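Local coordinates for protein ferulic acid esterase, AmCE1/Fae1A (Anaeromyces mucronatus, PDB 5CXX) that probably hydrolyses feruloyl esters, as a CE1 ferulic acid esterase of the alpha/beta-hydrolase class, and here holds ferulic acid in its pocket, at residues A[15-20]-A[77-82]; A[33-38]-A[130-135]; A[56-61]-A[141-146]; A[158-163]-A[180-185]; A[208-213]-A[240-245]. All blocks are in the same frame, centred on the assembly; numbering follows the deposited sequence. Where two conformers were deposited one is given.

Contact 1: A[15-20]-A[77-82]; sequences RTKQEG and STLAIP
CG of Arg15 is set between its backbone N and carbonyl carbon (chi1 55°), and OG of Ser77 is placed likewise on its own residue, turns from which both polar ends reach Asp75. The contact lays the chain leaving helix 12-15 against the first turn and a half of helix 77-87 in this alpha/beta-hydrolase fold. Arg15 CB and Ser77 CB lie 3.8 Å apart. Beyond them the chain of Arg15 bends at chi3 and its guanidinium forms a salt bridge with Asp75 and a hydrogen bond with Asn256, while Ser77 OG is also bonded to Asp75, so one carboxylate ties the two residues together. Behind them CG1 of Ile81 lies 4.0 Å from Arg15 CA. Ala80 points its methyl at the loop backbone, and Ala80 CB comes to 3.7 Å from Thr16 C; a short side chain lets the loop lie close. Arg15 O faces the start of the helix and receives a CA-H...O contact from Ser77 CA at 3.6 Å. At the exposed margin Lys17 runs out extended beyond CG, passing slantwise to Leu79, and its NZ stops 4.0 Å from Leu79 CD1.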
# COMPACT_ATOMS: atom_id res chain seq x y z
N ARG A 15 -11.19 -0.81 -13.58
CA ARG A 15 -9.72 -0.77 -13.68
C ARG A 15 -9.21 -0.30 -15.04
O ARG A 15 -8.01 -0.28 -15.28
CB ARG A 15 -9.12 -2.15 -13.36
CG ARG A 15 -9.70 -3.28 -14.25
CD ARG A 15 -9.01 -4.64 -13.83
NE ARG A 15 -7.59 -4.67 -14.26
CZ ARG A 15 -6.88 -5.80 -14.29
NH1 ARG A 15 -7.44 -6.93 -13.84
NH2 ARG A 15 -5.61 -5.79 -14.73
N THR A 16 -10.15 0.06 -15.92
CA THR A 16 -9.86 0.52 -17.30
C THR A 16 -10.19 2.02 -17.39
O THR A 16 -11.26 2.47 -16.87
CB THR A 16 -10.74 -0.31 -18.30
OG1 THR A 16 -10.35 -1.69 -18.16
CG2 THR A 16 -10.49 0.11 -19.76
N LYS A 17 -9.35 2.78 -18.10
CA LYS A 17 -9.72 4.15 -18.43
C LYS A 17 -10.88 4.16 -19.42
O LYS A 17 -10.83 3.50 -20.44
CB LYS A 17 -8.53 4.93 -19.02
CG LYS A 17 -7.47 5.10 -17.89
CD LYS A 17 -6.28 5.91 -18.51
CE LYS A 17 -5.19 6.17 -17.49
NZ LYS A 17 -4.01 6.88 -18.18
N GLN A 18 -11.95 4.86 -19.05
CA GLN A 18 -13.10 4.99 -19.93
C GLN A 18 -13.02 6.20 -20.87
O GLN A 18 -12.54 7.28 -20.49
CB GLN A 18 -14.36 5.12 -19.03
CG GLN A 18 -14.47 3.95 -18.03
CD GLN A 18 -14.73 2.65 -18.76
OE1 GLN A 18 -15.58 2.59 -19.66
NE2 GLN A 18 -13.93 1.65 -18.47
N GLU A 19 -13.47 6.02 -22.10
CA GLU A 19 -13.38 7.10 -23.09
C GLU A 19 -14.21 8.28 -22.61
O GLU A 19 -15.34 8.07 -22.10
CB GLU A 19 -13.87 6.61 -24.44
CG GLU A 19 -13.47 7.54 -25.62
CD GLU A 19 -12.00 7.51 -25.91
OE1 GLU A 19 -11.32 6.57 -25.41
OE2 GLU A 19 -11.47 8.40 -26.58
N GLY A 20 -13.71 9.51 -22.76
CA GLY A 20 -14.50 10.69 -22.37
C GLY A 20 -14.35 11.06 -20.87
O GLY A 20 -14.91 12.05 -20.47
N SER A 77 -5.01 0.14 -13.58
CA SER A 77 -5.89 0.12 -12.41
C SER A 77 -5.54 1.21 -11.41
O SER A 77 -6.45 1.71 -10.77
CB SER A 77 -5.85 -1.25 -11.70
OG SER A 77 -4.51 -1.59 -11.36
N THR A 78 -4.27 1.56 -11.24
CA THR A 78 -3.91 2.49 -10.17
C THR A 78 -4.54 3.85 -10.43
O THR A 78 -5.10 4.50 -9.52
CB THR A 78 -2.37 2.60 -10.07
OG1 THR A 78 -1.88 1.29 -9.72
CG2 THR A 78 -1.88 3.63 -9.00
N LEU A 79 -4.36 4.34 -11.66
CA LEU A 79 -4.96 5.63 -12.03
C LEU A 79 -6.45 5.54 -12.29
O LEU A 79 -7.15 6.55 -12.11
CB LEU A 79 -4.28 6.18 -13.32
CG LEU A 79 -2.80 6.51 -13.19
CD1 LEU A 79 -2.23 6.88 -14.59
CD2 LEU A 79 -2.58 7.65 -12.16
N ALA A 80 -6.95 4.40 -12.76
CA ALA A 80 -8.37 4.39 -13.18
C ALA A 80 -9.34 4.17 -12.03
O ALA A 80 -10.42 4.76 -12.01
CB ALA A 80 -8.62 3.31 -14.25
N ILE A 81 -8.98 3.31 -11.09
CA ILE A 81 -9.95 2.92 -10.05
C ILE A 81 -10.46 4.08 -9.19
O ILE A 81 -11.70 4.22 -9.02
CB ILE A 81 -9.32 1.80 -9.16
CG1 ILE A 81 -9.45 0.44 -9.91
CG2 ILE A 81 -10.03 1.74 -7.76
CD1 ILE A 81 -8.67 -0.73 -9.21
N PRO A 82 -9.56 4.95 -8.67
CA PRO A 82 -10.15 6.00 -7.79
C PRO A 82 -11.01 6.99 -8.56
O PRO A 82 -12.06 7.39 -8.04
CB PRO A 82 -8.91 6.70 -7.19
CG PRO A 82 -7.80 5.63 -7.27
CD PRO A 82 -8.07 4.89 -8.60

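Contact 2: A[33-38]-A[130-135]; sequences SKVTET and IEVIMP
The turn joining edge strand 26-33 and its neighbour 38-45 packs on helix 125-140, with Val35 and Ser33 set against Val132. CG2 of Val132, which lies beside the backbone N and anti to the carbonyl carbon (chi1 -173° for CG1), reaches CG2 of Val35 at 3.8 Å and, at the same distance, Ser33 OG. The hydroxyl of Ser33 is itself held by its own turn: it accepts from Thr36 N at 3.0 Å in a nearly straight bond (172°) and from Val35 N at a more bent angle, an ST motif and an ST turn on one oxygen, and it is also hydrogen-bonded to Glu128 of the helix. This beta hairpin closes with a G1 beta bulge, Glu37 and Thr38 both facing Ser33, with Lys34 and Val35 at the turn meeting the helix. Glu131 crosses Val35 at about a right angle and brings OE1 to 3.5 Å from Val35 CG2. Lys34, extended beyond CG, slides past Val132 in the opposite direction. Its NZ stays 5.1 Å from Glu131 OE1, too far for a salt bridge, and instead gives a hydrogen bond to a water 2.9 Å away, which in turn donates to Glu131 O at 2.7 Å.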
# COMPACT_ATOMS: atom_id res chain seq x y z
N SER A 33 16.49 12.73 0.96
CA SER A 33 16.13 11.95 2.17
C SER A 33 17.30 11.90 3.16
O SER A 33 18.36 11.34 2.87
CB SER A 33 15.78 10.52 1.77
OG SER A 33 15.76 9.71 2.98
N LYS A 34 17.07 12.47 4.35
CA LYS A 34 18.04 12.28 5.42
C LYS A 34 18.12 10.82 5.93
O LYS A 34 19.05 10.51 6.69
CB LYS A 34 17.74 13.22 6.61
CG LYS A 34 16.40 12.94 7.24
CD LYS A 34 16.11 14.03 8.32
CE LYS A 34 14.73 13.76 8.94
NZ LYS A 34 14.37 14.94 9.82
N VAL A 35 17.13 9.99 5.58
CA VAL A 35 17.12 8.60 6.03
C VAL A 35 18.10 7.77 5.18
O VAL A 35 18.96 7.05 5.73
CB VAL A 35 15.69 8.05 5.98
CG1 VAL A 35 15.71 6.54 6.11
CG2 VAL A 35 14.84 8.68 7.08
N THR A 36 17.99 7.90 3.88
CA THR A 36 18.96 7.20 2.97
C THR A 36 20.22 8.02 2.72
O THR A 36 21.23 7.51 2.21
CB THR A 36 18.33 6.89 1.60
OG1 THR A 36 17.95 8.13 0.97
CG2 THR A 36 17.05 6.01 1.78
N GLU A 37 20.20 9.28 3.09
CA GLU A 37 21.26 10.27 2.78
C GLU A 37 21.50 10.37 1.28
O GLU A 37 22.62 10.60 0.84
CB GLU A 37 22.56 9.99 3.55
CG GLU A 37 22.26 9.97 5.07
CD GLU A 37 23.50 9.86 5.94
OE1 GLU A 37 24.62 10.17 5.50
OE2 GLU A 37 23.37 9.38 7.10
N THR A 38 20.42 10.28 0.51
CA THR A 38 20.50 10.43 -0.94
C THR A 38 19.27 11.13 -1.47
O THR A 38 18.26 11.23 -0.80
CB THR A 38 20.60 9.06 -1.64
OG1 THR A 38 19.43 8.31 -1.33
CG2 THR A 38 21.84 8.29 -1.18
N ILE A 130 7.80 8.26 7.41
CA ILE A 130 7.36 9.12 8.54
C ILE A 130 8.25 10.35 8.69
O ILE A 130 7.75 11.45 8.96
CB ILE A 130 7.31 8.26 9.83
CG1 ILE A 130 6.17 7.25 9.66
CG2 ILE A 130 7.16 9.14 11.07
CD1 ILE A 130 6.18 6.15 10.79
N GLU A 131 9.57 10.16 8.47
CA GLU A 131 10.52 11.25 8.70
C GLU A 131 10.73 12.15 7.47
O GLU A 131 11.17 13.29 7.63
CB GLU A 131 11.91 10.71 9.10
CG GLU A 131 11.82 9.91 10.41
CD GLU A 131 13.18 9.33 10.77
OE1 GLU A 131 14.22 9.84 10.32
OE2 GLU A 131 13.21 8.34 11.49
N VAL A 132 10.48 11.61 6.27
CA VAL A 132 10.85 12.37 5.05
C VAL A 132 9.65 12.59 4.14
O VAL A 132 9.38 13.76 3.79
CB VAL A 132 11.95 11.68 4.23
CG1 VAL A 132 12.39 12.60 3.07
CG2 VAL A 132 13.14 11.46 5.12
N ILE A 133 8.96 11.53 3.73
CA ILE A 133 7.93 11.71 2.72
C ILE A 133 6.68 12.43 3.25
O ILE A 133 6.17 13.38 2.61
CB ILE A 133 7.53 10.38 2.13
CG1 ILE A 133 8.69 9.85 1.22
CG2 ILE A 133 6.29 10.50 1.19
CD1 ILE A 133 8.41 8.42 0.71
N MET A 134 6.21 12.04 4.40
CA MET A 134 5.03 12.70 4.94
C MET A 134 5.25 14.18 5.19
O MET A 134 4.43 15.02 4.80
CB MET A 134 4.54 11.99 6.22
CG MET A 134 3.81 10.77 5.87
SD MET A 134 3.40 9.86 7.37
CE MET A 134 1.87 10.67 7.77
N PRO A 135 6.41 14.57 5.81
CA PRO A 135 6.65 16.03 5.93
C PRO A 135 6.78 16.71 4.55
O PRO A 135 6.34 17.85 4.38
CB PRO A 135 7.96 16.11 6.72
CG PRO A 135 7.99 14.80 7.53
CD PRO A 135 7.35 13.78 6.65
O HOH W 1 11.51 14.70 9.89

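Contact 3: A[56-61]-A[141-146]; sequences YPVVYY and YSILTG
Val58 and Ile143 meet at a slant, methyl against methyl, with CG2 of Val58 3.8 Å from CG2 of Ile143. Ile143 makes this possible by holding CG1 between its backbone N and carbonyl carbon (chi1 73°), which leaves CG2 anti to the carbonyl carbon and turned to the valine. Leu144 is oriented differently: it lies alongside Pro57 and points the same way, its CD1 4.1 Å from Pro57 CD, while its CG sits near the backbone of Tyr56. The CB of Tyr56 points away from 141-146, though the CD1 edge of its ring is passed by Ser142 O, close to the ring plane, at 3.6 Å. Farther out the hydroxyl of Tyr56 is hydrogen-bonded to Asp51 N, and the ring meets that of Tyr50. Between these side chains the backbones form a single beta bridge, Tyr56 with Ile143, just ahead of the central strand 58-62, where the loop that follows helix 125-140 heads for the neighbouring strand 150-155 of the alpha/beta-hydrolase sheet. Leu144 N donates to Tyr56 O at 2.8 Å in an almost straight bond (170°), although it comes from well above the carbonyl plane. Tyr56 N returns a bond to Ser142 O at 3.1 Å, bent to 145°. The same Tyr56 O also lies 3.3 Å from Ile143 CA in a CA-H...O contact. Ser142 is the centre of an inverse gamma turn, and in the conformer described its OG is hydrogen-bonded to Lys54 O.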
# COMPACT_ATOMS: atom_id res chain seq x y z
N TYR A 56 -6.71 17.73 0.43
CA TYR A 56 -7.05 16.39 0.01
C TYR A 56 -6.38 15.34 0.90
O TYR A 56 -5.23 15.50 1.33
CB TYR A 56 -6.58 16.14 -1.46
CG TYR A 56 -7.16 17.12 -2.43
CD1 TYR A 56 -6.58 18.37 -2.61
CD2 TYR A 56 -8.32 16.81 -3.14
CE1 TYR A 56 -7.13 19.30 -3.51
CE2 TYR A 56 -8.88 17.73 -4.06
CZ TYR A 56 -8.28 18.97 -4.24
OH TYR A 56 -8.80 19.90 -5.14
N PRO A 57 -7.06 14.22 1.11
CA PRO A 57 -6.44 13.10 1.81
C PRO A 57 -5.44 12.42 0.88
O PRO A 57 -5.44 12.64 -0.33
CB PRO A 57 -7.63 12.18 2.15
CG PRO A 57 -8.53 12.38 0.94
CD PRO A 57 -8.41 13.92 0.62
N VAL A 58 -4.56 11.61 1.46
CA VAL A 58 -3.42 11.03 0.70
C VAL A 58 -3.39 9.51 0.86
O VAL A 58 -3.50 9.02 2.00
CB VAL A 58 -2.08 11.59 1.20
CG1 VAL A 58 -0.91 11.09 0.33
CG2 VAL A 58 -2.07 13.15 1.20
N VAL A 59 -3.25 8.79 -0.26
CA VAL A 59 -2.91 7.36 -0.21
C VAL A 59 -1.47 7.15 -0.68
O VAL A 59 -1.09 7.64 -1.74
CB VAL A 59 -3.90 6.49 -1.03
CG1 VAL A 59 -4.05 6.90 -2.43
CG2 VAL A 59 -3.49 5.00 -0.97
N TYR A 60 -0.68 6.49 0.17
CA TYR A 60 0.66 6.05 -0.24
C TYR A 60 0.59 4.62 -0.69
O TYR A 60 0.10 3.79 0.09
CB TYR A 60 1.62 6.19 0.96
CG TYR A 60 1.75 7.60 1.46
CD1 TYR A 60 2.65 8.45 0.84
CD2 TYR A 60 0.92 8.08 2.49
CE1 TYR A 60 2.76 9.78 1.27
CE2 TYR A 60 1.02 9.40 2.91
CZ TYR A 60 1.94 10.25 2.26
OH TYR A 60 2.03 11.59 2.70
N TYR A 61 1.02 4.32 -1.93
CA TYR A 61 0.83 2.98 -2.53
C TYR A 61 2.20 2.40 -2.87
O TYR A 61 2.93 2.99 -3.69
CB TYR A 61 -0.03 3.18 -3.78
CG TYR A 61 -0.64 1.92 -4.41
CD1 TYR A 61 -0.35 0.61 -3.97
CD2 TYR A 61 -1.51 2.08 -5.49
CE1 TYR A 61 -0.99 -0.48 -4.59
CE2 TYR A 61 -2.14 0.96 -6.09
CZ TYR A 61 -1.84 -0.29 -5.63
OH TYR A 61 -2.44 -1.38 -6.21
N TYR A 141 2.26 20.29 -0.79
CA TYR A 141 0.93 20.06 -1.37
C TYR A 141 -0.16 20.41 -0.39
O TYR A 141 0.08 20.50 0.82
CB TYR A 141 0.77 18.61 -1.82
CG TYR A 141 1.79 18.28 -2.90
CD1 TYR A 141 1.59 18.71 -4.22
CD2 TYR A 141 2.99 17.58 -2.60
CE1 TYR A 141 2.55 18.43 -5.22
CE2 TYR A 141 3.90 17.30 -3.60
CZ TYR A 141 3.68 17.71 -4.88
OH TYR A 141 4.62 17.46 -5.88
N SER A 142 -1.36 20.62 -0.91
CA SER A 142 -2.47 21.01 -0.04
C SER A 142 -3.17 19.74 0.44
O SER A 142 -4.13 19.26 -0.15
CB SER A 142 -3.43 21.94 -0.77
OG SER A 142 -4.40 22.41 0.13
N ILE A 143 -2.64 19.18 1.51
CA ILE A 143 -3.14 17.90 2.02
C ILE A 143 -3.94 18.08 3.31
O ILE A 143 -3.81 19.06 4.04
CB ILE A 143 -1.98 16.91 2.30
CG1 ILE A 143 -1.20 17.30 3.55
CG2 ILE A 143 -1.03 16.83 1.05
CD1 ILE A 143 -0.15 16.15 3.95
N LEU A 144 -4.80 17.10 3.56
CA LEU A 144 -5.42 16.90 4.87
C LEU A 144 -4.47 16.03 5.68
O LEU A 144 -3.94 15.05 5.17
CB LEU A 144 -6.76 16.22 4.74
CG LEU A 144 -7.85 17.11 4.14
CD1 LEU A 144 -9.08 16.26 3.88
CD2 LEU A 144 -8.16 18.29 5.11
N THR A 145 -4.24 16.41 6.93
CA THR A 145 -3.37 15.59 7.78
C THR A 145 -4.23 14.82 8.78
O THR A 145 -5.43 15.07 8.92
CB THR A 145 -2.38 16.42 8.57
OG1 THR A 145 -3.11 17.42 9.29
CG2 THR A 145 -1.39 17.12 7.61
N GLY A 146 -3.58 13.91 9.49
CA GLY A 146 -4.27 13.15 10.53
C GLY A 146 -4.56 11.74 9.99
O GLY A 146 -4.69 11.52 8.78

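Contact 4: A[158-163]-A[180-185]; sequences GARTSL and APAPGI. With FER (3-(4-hydroxy-3-methoxyphenyl)-2-propenoic acid), chain D.
Ala159 presses its CB against Pro181 CA at 3.5 Å, tighter than usual for two carbons, where helix 157-168, which begins at the probable nucleophile elbow of the alpha/beta-hydrolase fold, meets the loop leaving strand 175-179. The close packing continues through Leu163, which crosses Ile185 at about a right angle with its CB 3.7 Å from Ile185 CD1, and whose CD1 touches Pro181 CB. Though buried throughout, the contact turns polar where it borders the ligand pocket: Arg160 runs along the loop, its NH1 reaching the methoxy end of ferulic acid. Its chain is extended from CG to NE and slides past Ile185, and NH1 donates to Pro183 O at 2.8 Å, in the guanidinium plane and on a carbonyl lone pair. Gly184 O lies over one face of the group, and NH2 forms a salt bridge with Asp123. A methionine in place of Arg160 would probably leave Pro183 O without this donor and Asp123 without this charge, weakening the hold on the loop beside the ligand. Ala182 and Pro183 face ferulic acid itself. Ala182 CB stands 3.6 Å from its C2, and Pro183 CG is 3.4 Å from its O4.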
# COMPACT_ATOMS: atom_id res chain seq x y z
N GLY A 158 5.55 -4.64 -0.68
CA GLY A 158 4.98 -3.32 -0.31
C GLY A 158 3.73 -3.51 0.58
O GLY A 158 3.42 -2.61 1.37
N ALA A 159 3.07 -4.65 0.43
CA ALA A 159 1.92 -4.98 1.29
C ALA A 159 2.39 -5.45 2.70
O ALA A 159 1.74 -5.13 3.70
CB ALA A 159 1.11 -6.09 0.61
N ARG A 160 3.46 -6.23 2.76
CA ARG A 160 4.10 -6.52 4.03
C ARG A 160 4.49 -5.22 4.74
O ARG A 160 4.23 -5.04 5.95
CB ARG A 160 5.32 -7.44 3.78
CG ARG A 160 6.43 -7.16 4.79
CD ARG A 160 7.55 -8.25 4.70
NE ARG A 160 8.76 -7.70 5.29
CZ ARG A 160 9.82 -8.47 5.59
NH1 ARG A 160 9.77 -9.80 5.40
NH2 ARG A 160 10.92 -7.89 6.08
N THR A 161 5.07 -4.29 3.96
CA THR A 161 5.55 -3.07 4.57
C THR A 161 4.36 -2.22 5.01
O THR A 161 4.40 -1.59 6.09
CB THR A 161 6.44 -2.30 3.54
OG1 THR A 161 7.55 -3.18 3.23
CG2 THR A 161 6.97 -0.97 4.15
N SER A 162 3.29 -2.20 4.22
CA SER A 162 2.08 -1.44 4.61
C SER A 162 1.47 -1.98 5.90
O SER A 162 1.04 -1.20 6.76
CB SER A 162 1.02 -1.50 3.50
OG SER A 162 1.45 -0.79 2.36
N LEU A 163 1.42 -3.31 6.04
CA LEU A 163 0.84 -3.87 7.26
C LEU A 163 1.72 -3.57 8.48
O LEU A 163 1.22 -3.24 9.56
CB LEU A 163 0.70 -5.40 7.15
CG LEU A 163 -0.51 -5.81 6.32
CD1 LEU A 163 -0.42 -7.34 5.94
CD2 LEU A 163 -1.84 -5.56 7.10
N ALA A 180 -1.71 -9.21 -1.42
CA ALA A 180 -0.77 -10.35 -1.48
C ALA A 180 0.51 -10.07 -0.71
O ALA A 180 1.62 -10.20 -1.27
CB ALA A 180 -0.44 -10.74 -2.94
N PRO A 181 0.41 -9.76 0.59
CA PRO A 181 1.63 -9.45 1.37
C PRO A 181 2.63 -10.62 1.50
O PRO A 181 2.30 -11.79 1.61
CB PRO A 181 1.05 -9.08 2.76
CG PRO A 181 -0.27 -9.86 2.88
CD PRO A 181 -0.82 -9.65 1.42
N ALA A 182 3.91 -10.22 1.44
CA ALA A 182 5.04 -11.14 1.49
C ALA A 182 5.24 -11.75 2.89
O ALA A 182 4.84 -11.12 3.90
CB ALA A 182 6.32 -10.33 1.04
N PRO A 183 5.94 -12.88 2.96
CA PRO A 183 6.30 -13.46 4.26
C PRO A 183 7.22 -12.56 5.06
O PRO A 183 7.93 -11.70 4.50
CB PRO A 183 7.05 -14.74 3.92
CG PRO A 183 7.54 -14.54 2.45
CD PRO A 183 6.47 -13.68 1.82
N GLY A 184 7.22 -12.78 6.38
CA GLY A 184 8.23 -12.24 7.27
C GLY A 184 7.81 -11.07 8.14
O GLY A 184 8.67 -10.53 8.90
N ILE A 185 6.54 -10.66 8.09
CA ILE A 185 6.13 -9.67 9.11
C ILE A 185 6.38 -10.34 10.48
O ILE A 185 6.91 -9.73 11.41
CB ILE A 185 4.66 -9.29 9.02
CG1 ILE A 185 4.45 -8.55 7.69
CG2 ILE A 185 4.25 -8.38 10.23
CD1 ILE A 185 2.95 -8.30 7.45
C4 FER D . 10.03 -13.92 0.13
C5 FER D . 9.32 -14.20 -1.07
C6 FER D . 8.78 -13.16 -1.78
C3 FER D . 10.07 -12.60 0.61
C2 FER D . 9.56 -11.55 -0.11
C1 FER D . 8.90 -11.82 -1.29
C10 FER D . 10.58 -11.17 2.34
C7 FER D . 8.36 -10.67 -2.07
C8 FER D . 7.99 -10.73 -3.36
C9 FER D . 7.46 -9.46 -4.02
O1 FER D . 7.37 -8.35 -3.41
O2 FER D . 7.13 -9.53 -5.24
O4 FER D . 10.60 -14.87 0.93
O3 FER D . 10.74 -12.47 1.79

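Contact 5: A[208-213]-A[240-245]; sequences EIQPIV and NQEHIW
Gln241 OE1 takes two donors: Gln210 NE2 reaches it at 2.8 Å, nearly straight at 169°, and Ala207 N binds it as well. The two amide planes stand at a right angle. The oxygen lies in the amide plane of Gln210, while that donor sits 39° above the carbonyl plane of Gln241. Both glutamines are bent at chi2 (-61° in Gln210), which folds their ends back to meet. The other end of the Gln210 amide is held through water: OE1 accepts from a water 2.8 Å away that also donates to Glu242 O. Two further waters link Pro211 O to Glu242, one donating to Glu242 O and the other to Glu242 OE2 at 2.7 Å, while OE2 itself rests 3.7 Å from Gln210 CB. A leucine in place of Gln210 would probably leave Gln241 OE1 with one donor fewer and the bridging water without one of its two acceptors. Past this polar part the contact turns apolar, with Val213 CG1 4.2 Å from Ile244 CD1. Asn240 ends helix 228-238 as the C-prime residue of a Schellman motif, and the two segments then run nearly parallel into neighbouring strands 213-219 and 244-248, the beta-alpha-beta crossover that completes the edge of the alpha/beta-hydrolase sheet.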
# COMPACT_ATOMS: atom_id res chain seq x y z
N GLU A 208 -2.63 -0.59 19.21
CA GLU A 208 -3.43 -0.08 20.29
C GLU A 208 -4.63 0.64 19.68
O GLU A 208 -5.73 0.10 19.85
CB GLU A 208 -2.60 0.81 21.21
CG GLU A 208 -3.13 0.81 22.60
CD GLU A 208 -2.16 1.44 23.55
OE1 GLU A 208 -0.95 1.53 23.22
OE2 GLU A 208 -2.56 1.87 24.62
N ILE A 209 -4.45 1.77 18.94
CA ILE A 209 -5.59 2.41 18.20
C ILE A 209 -5.84 1.65 16.90
O ILE A 209 -4.90 1.46 16.11
CB ILE A 209 -5.42 3.96 17.96
CG1 ILE A 209 -6.64 4.53 17.18
CG2 ILE A 209 -4.10 4.32 17.29
CD1 ILE A 209 -6.71 6.16 17.27
N GLN A 210 -7.07 1.14 16.71
CA GLN A 210 -7.33 0.23 15.58
C GLN A 210 -7.31 0.97 14.25
O GLN A 210 -7.86 2.08 14.18
CB GLN A 210 -8.71 -0.44 15.73
CG GLN A 210 -8.69 -1.56 16.77
CD GLN A 210 -7.72 -2.68 16.38
OE1 GLN A 210 -8.01 -3.48 15.48
NE2 GLN A 210 -6.56 -2.72 17.02
N PRO A 211 -6.75 0.35 13.19
CA PRO A 211 -7.03 0.93 11.86
C PRO A 211 -8.51 1.18 11.65
O PRO A 211 -9.39 0.39 12.10
CB PRO A 211 -6.56 -0.18 10.91
CG PRO A 211 -5.48 -0.90 11.64
CD PRO A 211 -6.07 -0.95 13.06
N ILE A 212 -8.85 2.27 10.96
CA ILE A 212 -10.23 2.50 10.58
C ILE A 212 -10.69 1.39 9.61
O ILE A 212 -11.80 0.88 9.70
CB ILE A 212 -10.40 3.90 9.95
CG1 ILE A 212 -9.90 4.97 10.96
CG2 ILE A 212 -11.86 4.16 9.50
CD1 ILE A 212 -9.77 6.42 10.36
N VAL A 213 -9.81 1.06 8.66
CA VAL A 213 -10.01 -0.08 7.76
C VAL A 213 -8.66 -0.80 7.64
O VAL A 213 -7.59 -0.14 7.48
CB VAL A 213 -10.47 0.36 6.35
CG1 VAL A 213 -10.55 -0.85 5.42
CG2 VAL A 213 -11.80 1.07 6.40
N ASN A 240 -7.69 -10.45 17.69
CA ASN A 240 -8.86 -9.58 17.79
C ASN A 240 -8.71 -8.25 17.07
O ASN A 240 -9.19 -7.21 17.57
CB ASN A 240 -9.21 -9.33 19.27
CG ASN A 240 -9.56 -10.58 19.98
OD1 ASN A 240 -8.74 -11.15 20.74
ND2 ASN A 240 -10.76 -11.05 19.73
N GLN A 241 -8.03 -8.27 15.93
CA GLN A 241 -7.79 -7.05 15.14
C GLN A 241 -8.80 -7.09 14.00
O GLN A 241 -8.70 -7.98 13.14
CB GLN A 241 -6.34 -7.02 14.56
CG GLN A 241 -5.28 -7.16 15.70
CD GLN A 241 -5.32 -5.98 16.65
OE1 GLN A 241 -4.92 -4.85 16.26
NE2 GLN A 241 -5.86 -6.18 17.85
N GLU A 242 -9.76 -6.17 13.99
CA GLU A 242 -10.81 -6.16 12.95
C GLU A 242 -10.18 -5.85 11.59
O GLU A 242 -9.34 -4.95 11.47
CB GLU A 242 -11.87 -5.11 13.23
CG GLU A 242 -11.29 -3.81 13.78
CD GLU A 242 -12.30 -2.96 14.58
OE1 GLU A 242 -13.34 -3.52 15.02
OE2 GLU A 242 -12.04 -1.74 14.79
N HIS A 243 -10.57 -6.63 10.57
CA HIS A 243 -10.03 -6.46 9.24
C HIS A 243 -10.86 -7.22 8.25
O HIS A 243 -11.77 -8.03 8.61
CB HIS A 243 -8.56 -6.94 9.17
CG HIS A 243 -8.44 -8.43 9.32
ND1 HIS A 243 -8.69 -9.06 10.54
CD2 HIS A 243 -8.28 -9.41 8.41
CE1 HIS A 243 -8.60 -10.37 10.36
NE2 HIS A 243 -8.39 -10.61 9.08
N ILE A 244 -10.62 -6.94 6.98
CA ILE A 244 -11.28 -7.61 5.90
C ILE A 244 -10.29 -8.53 5.22
O ILE A 244 -9.15 -8.09 4.96
CB ILE A 244 -11.71 -6.55 4.85
CG1 ILE A 244 -12.78 -5.63 5.48
CG2 ILE A 244 -12.17 -7.19 3.52
CD1 ILE A 244 -12.92 -4.26 4.67
N TRP A 245 -10.72 -9.75 4.92
CA TRP A 245 -9.88 -10.69 4.21
C TRP A 245 -10.68 -11.37 3.11
O TRP A 245 -11.83 -11.77 3.37
CB TRP A 245 -9.34 -11.75 5.21
CG TRP A 245 -8.90 -13.07 4.59
CD1 TRP A 245 -9.52 -14.27 4.77
CD2 TRP A 245 -7.72 -13.36 3.76
NE1 TRP A 245 -8.84 -15.29 4.13
CE2 TRP A 245 -7.76 -14.76 3.48
CE3 TRP A 245 -6.69 -12.58 3.20
CZ2 TRP A 245 -6.79 -15.39 2.73
CZ3 TRP A 245 -5.72 -13.23 2.40
CH2 TRP A 245 -5.77 -14.62 2.20
O HOH W 2 -7.22 -4.11 12.90
O HOH W 3 -10.33 -2.17 11.34
O HOH W 4 -11.54 0.72 13.75

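In the fold
Contact 4 is the buried one, its centre about 9 Å from that of the chain, and the one that lines the ligand pocket; the other four are partly buried and lie farther out. Contacts 3 and 5 both reach the main sheet, but contact 3 pairs backbones directly just ahead of a central strand, whereas contact 5 relies on amides and waters at the approach to the edge strand. Contact 2 lies on helix 125-140 and contact 3 on the loop that follows it; they touch where Ile133 packs on Tyr60. Contact 1 meets contact 3 through Thr78 and Tyr61. Contacts 1 and 2, at the periphery, rest on apolar packing, with a water bridging the latter's segments, while contact 4 carries an Arg160 hydrogen bond across its segments.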